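Long-range contacts in ofchtiv-allosamidin (Ostrinia furnacalis, PDB 6JMB), which probably hydrolyses chitin as an insect group IV chitinase of glycosyl hydrolase family 18 and binds the inhibitor allosamidin: residues L243-P248 with R340-W345; E325-K330 with N365-V370. All blocks are in the same frame, centred on the assembly; numbering follows the deposited sequence.

Contact 1. Residues L243-P248 with R340-W345. With AMI (allosamizoline), chain C; NAA (2-acetamido-2-deoxy-beta-D-allopyranose), chain B.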
loop_
_atom_site.group_PDB
_atom_site.type_symbol
_atom_site.label_atom_id
_atom_site.label_comp_id
_atom_site.label_asym_id
_atom_site.label_seq_id
_atom_site.Cartn_x
_atom_site.Cartn_y
_atom_site.Cartn_z
ATOM N N LEU A 243 10.003 -3.553 -9.993
ATOM C CA LEU A 243 9.451 -4.056 -8.740
ATOM C C LEU A 243 9.671 -2.996 -7.670
ATOM O O LEU A 243 10.809 -2.725 -7.275
ATOM C CB LEU A 243 10.113 -5.372 -8.341
ATOM C CG LEU A 243 9.334 -6.267 -7.362
ATOM C CD1 LEU A 243 9.980 -7.639 -7.293
ATOM C CD2 LEU A 243 9.227 -5.692 -5.954
ATOM N N VAL A 244 8.580 -2.408 -7.200
ATOM C CA VAL A 244 8.613 -1.405 -6.144
ATOM C C VAL A 244 8.009 -2.048 -4.906
ATOM O O VAL A 244 6.861 -2.511 -4.933
ATOM C CB VAL A 244 7.860 -0.133 -6.556
ATOM C CG1 VAL A 244 7.953 0.918 -5.462
ATOM C CG2 VAL A 244 8.423 0.414 -7.866
ATOM N N MET A 245 8.782 -2.102 -3.831
ATOM C CA MET A 245 8.421 -2.905 -2.670
ATOM C C MET A 245 7.586 -2.084 -1.695
ATOM O O MET A 245 8.033 -1.036 -1.216
ATOM C CB MET A 245 9.681 -3.415 -1.978
ATOM C CG MET A 245 9.392 -4.500 -0.963
ATOM S SD MET A 245 10.861 -4.974 -0.032
ATOM C CE MET A 245 10.817 -3.762 1.284
ATOM N N GLY A 246 6.388 -2.572 -1.390
ATOM C CA GLY A 246 5.518 -1.860 -0.471
ATOM C C GLY A 246 5.963 -1.993 0.974
ATOM O O GLY A 246 6.498 -3.020 1.399
ATOM N N VAL A 247 5.736 -0.921 1.733
ATOM C CA VAL A 247 5.913 -0.917 3.188
ATOM C C VAL A 247 4.723 -0.218 3.825
ATOM O O VAL A 247 4.099 0.669 3.230
ATOM C CB VAL A 247 7.221 -0.209 3.615
ATOM C CG1 VAL A 247 8.435 -0.907 3.009
ATOM C CG2 VAL A 247 7.192 1.273 3.226
ATOM N N PRO A 248 4.376 -0.623 5.051
ATOM C CA PRO A 248 3.210 -0.029 5.722
ATOM C C PRO A 248 3.579 1.066 6.713
ATOM O O PRO A 248 4.546 0.931 7.469
ATOM C CB PRO A 248 2.613 -1.227 6.465
ATOM C CG PRO A 248 3.841 -2.027 6.870
ATOM C CD PRO A 248 4.879 -1.814 5.772
ATOM N N ARG A 340 13.474 -1.412 -7.669
ATOM C CA ARG A 340 13.294 -0.078 -8.230
ATOM C C ARG A 340 13.032 0.972 -7.156
ATOM O O ARG A 340 13.360 2.148 -7.344
ATOM C CB ARG A 340 12.157 -0.106 -9.243
ATOM C CG ARG A 340 11.839 1.241 -9.866
ATOM C CD ARG A 340 13.040 1.770 -10.645
ATOM N NE ARG A 340 12.775 3.065 -11.264
ATOM C CZ ARG A 340 11.958 3.249 -12.298
ATOM N NH1 ARG A 340 11.319 2.219 -12.842
ATOM N NH2 ARG A 340 11.783 4.466 -12.793
ATOM N N GLY A 341 12.446 0.583 -6.031
ATOM C CA GLY A 341 12.238 1.548 -4.975
ATOM C C GLY A 341 11.272 1.025 -3.938
ATOM O O GLY A 341 11.079 -0.187 -3.793
ATOM N N ILE A 342 10.668 1.972 -3.234
ATOM C CA ILE A 342 9.800 1.700 -2.096
ATOM C C ILE A 342 8.461 2.376 -2.342
ATOM O O ILE A 342 8.403 3.533 -2.781
ATOM C CB ILE A 342 10.424 2.220 -0.782
ATOM C CG1 ILE A 342 11.743 1.501 -0.496
ATOM C CG2 ILE A 342 9.459 2.068 0.396
ATOM C CD1 ILE A 342 11.598 0.016 -0.254
ATOM N N MET A 343 7.388 1.636 -2.086
ATOM C CA MET A 343 6.028 2.150 -2.112
ATOM C C MET A 343 5.513 2.134 -0.679
ATOM O O MET A 343 5.856 1.234 0.093
ATOM C CB MET A 343 5.158 1.229 -2.986
ATOM C CG MET A 343 3.686 1.555 -3.004
ATOM S SD MET A 343 2.746 0.414 -4.053
ATOM C CE MET A 343 2.606 -1.037 -3.011
ATOM N N LEU A 344 4.709 3.129 -0.305
ATOM C CA LEU A 344 4.198 3.181 1.053
ATOM C C LEU A 344 2.696 3.405 1.081
ATOM O O LEU A 344 2.166 4.267 0.378
ATOM C CB LEU A 344 4.907 4.257 1.889
ATOM C CG LEU A 344 4.777 5.661 1.318
ATOM C CD1 LEU A 344 4.474 6.682 2.408
ATOM C CD2 LEU A 344 6.058 6.050 0.583
ATOM N N TRP A 345 2.018 2.626 1.910
ATOM C CA TRP A 345 0.642 2.903 2.302
ATOM C C TRP A 345 0.677 3.207 3.791
ATOM O O TRP A 345 0.946 2.303 4.593
ATOM C CB TRP A 345 -0.268 1.697 2.055
ATOM C CG TRP A 345 -1.674 2.085 2.353
ATOM C CD1 TRP A 345 -2.308 2.029 3.571
ATOM C CD2 TRP A 345 -2.597 2.687 1.443
ATOM N NE1 TRP A 345 -3.586 2.542 3.458
ATOM C CE2 TRP A 345 -3.783 2.955 2.166
ATOM C CE3 TRP A 345 -2.544 3.021 0.087
ATOM C CZ2 TRP A 345 -4.901 3.539 1.572
ATOM C CZ3 TRP A 345 -3.657 3.597 -0.500
ATOM C CH2 TRP A 345 -4.819 3.847 0.242
HETATM C C1 AMI C . -3.969 -1.259 0.399
HETATM C C2 AMI C . -5.189 -0.988 -0.571
HETATM C C3 AMI C . -6.019 -0.054 0.159
HETATM C C4 AMI C . -5.794 -0.424 1.682
HETATM C C5 AMI C . -4.344 -0.537 1.722
HETATM C C6 AMI C . -3.815 -1.306 2.987
HETATM C C7 AMI C . -3.308 -0.222 -1.448
HETATM C C8 AMI C . -2.896 0.740 -3.769
HETATM C C9 AMI C . -0.966 0.571 -2.092
HETATM N N2 AMI C . -4.670 -0.485 -1.660
HETATM N N7 AMI C . -2.397 0.362 -2.440
HETATM O O3 AMI C . -7.379 -0.151 -0.263
HETATM O O4 AMI C . -6.172 0.586 2.608
HETATM O O6 AMI C . -4.461 -2.561 3.052
HETATM O O7 AMI C . -2.853 -0.574 -0.213
HETATM C C1 NAA B . -7.522 0.561 2.955
HETATM C C2 NAA B . -7.720 1.313 4.261
HETATM C C3 NAA B . -9.151 1.483 4.607
HETATM C C4 NAA B . -9.901 2.163 3.477
HETATM C C5 NAA B . -9.704 1.369 2.193
HETATM C C6 NAA B . -10.362 2.000 1.004
HETATM C C7 NAA B . -5.781 1.047 5.914
HETATM C C8 NAA B . -5.031 0.163 6.916
HETATM N N2 NAA B . -6.992 0.475 5.274
HETATM O O3 NAA B . -9.705 0.157 4.870
HETATM O O4 NAA B . -11.320 2.241 3.726
HETATM O O5 NAA B . -8.274 1.294 1.902
HETATM O O6 NAA B . -10.177 1.132 -0.093
HETATM O O7 NAA B . -5.434 2.138 5.664
#
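Val247 and Ile342 meet at about a right angle, CG2 of Val247 lying 3.7 Å from CG2 of Ile342, where two parallel strands of the family 18 TIM barrel run side by side. Their axes are 4.3 Å apart at closest approach and inclined by 37°, and Met245 pairs with Ile342 and Val247 with Leu344 on the face turned to the helices. Backbone bonds fix this register: Met245 N donates to Gly341 O and its own O accepts from Met343 N, after which Val247 does the same with Met343 O and Trp345 N. Toward the helices Met245 and Ile342 also lie alongside one another and point the same way, so that CE of Met245 ends 4.2 Å from CD1 of Ile342. The inward face carries Val244, Met343, Pro248 and Trp345. CG1 of Val244, anti to the backbone N, leans over the other strand, 3.7 Å from CB of Met343. Trp345 departs from this packing: with CG turned away from its backbone N (chi1 -175°), the indole reaches beyond the strand into the inhibitor site. One face of the ring lies beneath allosamizoline, whose C5 stands 3.5 Å above the plane, displaced toward the rim. Were the indole cut back to an alanine, allosamizoline would probably lose the flat surface under it, and O7 of the adjoining acetyl group its NE1 donor. Asp194 OD2 and Trp85 N also hydrogen-bond allosamizoline. At the ring edge, NE1 of Trp345 donates in the ring plane to O7 of the N-acetylallosamine unit (NAA) over 2.9 Å, with 162° at the hydrogen.

Contact 2. Residues E325-K330 with N365-V370; sequences ESMTAK and NTINTV
Met327, Thr328, Thr366, Ile367 and Val370, the five side chains that meet here, include no flat group, so the contact has neither a ring face nor an edge and is made by branch and chain atoms alone. The two helices run in broadly the same direction, inclined by 35°, with axes 9.3 Å apart at closest approach. No hydrogen bond joins the segments, and the buried surface is a modest 216 Å². Met327 and Ile367 approach at a slant: CG of the methionine lies 3.8 Å from CG1 of Ile367, and bends at chi2 and chi3 fold the chain back so that SD also comes 4.0 Å from CD1 of Ile367. Beside them the two threonines cross at about a right angle. CG2 of Thr366, anti to the backbone N, is directed at the facing helix and stops 3.3 Å from OG1 of Thr328. That hydroxyl is engaged within its own helix, bonded to the carbonyl of Val324, while OG1 of Thr366 is bonded likewise to Pro362; the polar atoms are thus satisfied along each helix rather than between the helices. Further on, CG2 of Thr328 faces CG2 of Val370 at 4.1 Å, completing a row of mostly methyl and methylene contacts. Both helices, 324-336 and 362-373, lie against the outside of the barrel: Met327 and Ile367 both reach Phe249 of strand 243-256, and Ile367 also touches Val6 of strand 5-11, while Val370 rests on Val331 and Glu332 of helix 324-336.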
loop_
_atom_site.group_PDB
_atom_site.type_symbol
_atom_site.label_atom_id
_atom_site.label_comp_id
_atom_site.label_asym_id
_atom_site.label_seq_id
_atom_site.Cartn_x
_atom_site.Cartn_y
_atom_site.Cartn_z
ATOM N N GLU A 325 13.573 1.506 12.808
ATOM C CA GLU A 325 14.524 0.406 12.707
ATOM C C GLU A 325 14.044 -0.666 11.734
ATOM O O GLU A 325 14.821 -1.157 10.908
ATOM C CB GLU A 325 14.783 -0.170 14.101
ATOM C CG GLU A 325 15.183 0.901 15.124
ATOM C CD GLU A 325 14.019 1.380 15.997
ATOM O OE1 GLU A 325 13.205 2.226 15.549
ATOM O OE2 GLU A 325 13.928 0.912 17.155
ATOM N N SER A 326 12.764 -1.042 11.796
ATOM C CA SER A 326 12.283 -2.067 10.878
ATOM C C SER A 326 12.152 -1.532 9.458
ATOM O O SER A 326 12.374 -2.271 8.497
ATOM C CB SER A 326 10.970 -2.684 11.375
ATOM O OG SER A 326 9.888 -1.765 11.289
ATOM N N MET A 327 11.805 -0.252 9.311
ATOM C CA MET A 327 11.800 0.369 7.991
ATOM C C MET A 327 13.198 0.356 7.386
ATOM O O MET A 327 13.364 0.088 6.193
ATOM C CB MET A 327 11.272 1.804 8.101
ATOM C CG MET A 327 10.833 2.432 6.794
ATOM S SD MET A 327 9.528 1.492 5.983
ATOM C CE MET A 327 8.159 1.685 7.125
ATOM N N THR A 328 14.218 0.622 8.207
ATOM C CA THR A 328 15.600 0.566 7.730
ATOM C C THR A 328 15.935 -0.824 7.193
ATOM O O THR A 328 16.508 -0.964 6.105
ATOM C CB THR A 328 16.560 0.970 8.854
ATOM O OG1 THR A 328 16.302 2.333 9.221
ATOM C CG2 THR A 328 18.018 0.858 8.386
ATOM N N ALA A 329 15.565 -1.867 7.940
ATOM C CA ALA A 329 15.816 -3.229 7.483
ATOM C C ALA A 329 15.101 -3.515 6.168
ATOM O O ALA A 329 15.652 -4.185 5.287
ATOM C CB ALA A 329 15.406 -4.239 8.564
ATOM N N LYS A 330 13.875 -3.015 6.018
ATOM C CA LYS A 330 13.127 -3.238 4.786
ATOM C C LYS A 330 13.805 -2.570 3.594
ATOM O O LYS A 330 13.912 -3.169 2.519
ATOM C CB LYS A 330 11.698 -2.717 4.954
ATOM C CG LYS A 330 10.768 -3.696 5.683
ATOM C CD LYS A 330 9.461 -3.035 6.122
ATOM C CE LYS A 330 8.435 -4.057 6.611
ATOM N NZ LYS A 330 8.835 -4.692 7.909
ATOM N N ASN A 365 11.278 9.889 5.936
ATOM C CA ASN A 365 12.676 10.315 5.890
ATOM C C ASN A 365 13.619 9.121 5.937
ATOM O O ASN A 365 14.640 9.102 5.238
ATOM C CB ASN A 365 12.979 11.297 7.023
ATOM C CG ASN A 365 12.650 12.726 6.653
ATOM O OD1 ASN A 365 13.294 13.320 5.784
ATOM N ND2 ASN A 365 11.648 13.290 7.310
ATOM N N THR A 366 13.285 8.104 6.736
ATOM C CA THR A 366 14.112 6.899 6.780
ATOM C C THR A 366 14.204 6.250 5.403
ATOM O O THR A 366 15.293 5.869 4.955
ATOM C CB THR A 366 13.553 5.913 7.808
ATOM O OG1 THR A 366 13.639 6.490 9.115
ATOM C CG2 THR A 366 14.352 4.620 7.792
ATOM N N ILE A 367 13.068 6.115 4.716
ATOM C CA ILE A 367 13.069 5.526 3.379
ATOM C C ILE A 367 13.988 6.308 2.450
ATOM O O ILE A 367 14.829 5.731 1.747
ATOM C CB ILE A 367 11.635 5.454 2.826
ATOM C CG1 ILE A 367 10.815 4.446 3.623
ATOM C CG2 ILE A 367 11.658 5.075 1.354
ATOM C CD1 ILE A 367 9.319 4.558 3.378
ATOM N N ASN A 368 13.848 7.636 2.442
ATOM C CA ASN A 368 14.647 8.459 1.541
ATOM C C ASN A 368 16.130 8.356 1.876
ATOM O O ASN A 368 16.972 8.265 0.975
ATOM C CB ASN A 368 14.169 9.910 1.612
ATOM C CG ASN A 368 12.944 10.162 0.748
ATOM O OD1 ASN A 368 13.064 10.522 -0.422
ATOM N ND2 ASN A 368 11.761 9.970 1.319
ATOM N N THR A 369 16.460 8.357 3.169
ATOM C CA THR A 369 17.851 8.307 3.607
ATOM C C THR A 369 18.502 6.983 3.227
ATOM O O THR A 369 19.609 6.956 2.676
ATOM C CB THR A 369 17.899 8.517 5.123
ATOM O OG1 THR A 369 17.532 9.868 5.427
ATOM C CG2 THR A 369 19.288 8.239 5.669
ATOM N N VAL A 370 17.822 5.868 3.496
ATOM C CA VAL A 370 18.430 4.572 3.223
ATOM C C VAL A 370 18.542 4.306 1.723
ATOM O O VAL A 370 19.507 3.675 1.269
ATOM C CB VAL A 370 17.687 3.464 3.989
ATOM C CG1 VAL A 370 18.318 2.105 3.713
ATOM C CG2 VAL A 370 17.708 3.764 5.477
#

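Contact 1 belongs to the barrel wall and contact 2 to the helical layer outside it; their centres are 11 Å apart, and they lie about 8 Å and 16 Å from the centre of the chain. The first is joined by a ladder of backbone hydrogen bonds and opens onto the bound inhibitor, whereas the second has only side-chain packing. Contact 2 is also largely buried, through Met327, Ile367 and Val370, and only its two threonines are partly exposed. The layers interlock directly: CG2 of Val247 touches SD of Met327 at 3.6 Å. Strand 243-256 comes first, then helix 324-336, strand 341-345 and helix 362-373, so the segments alternate.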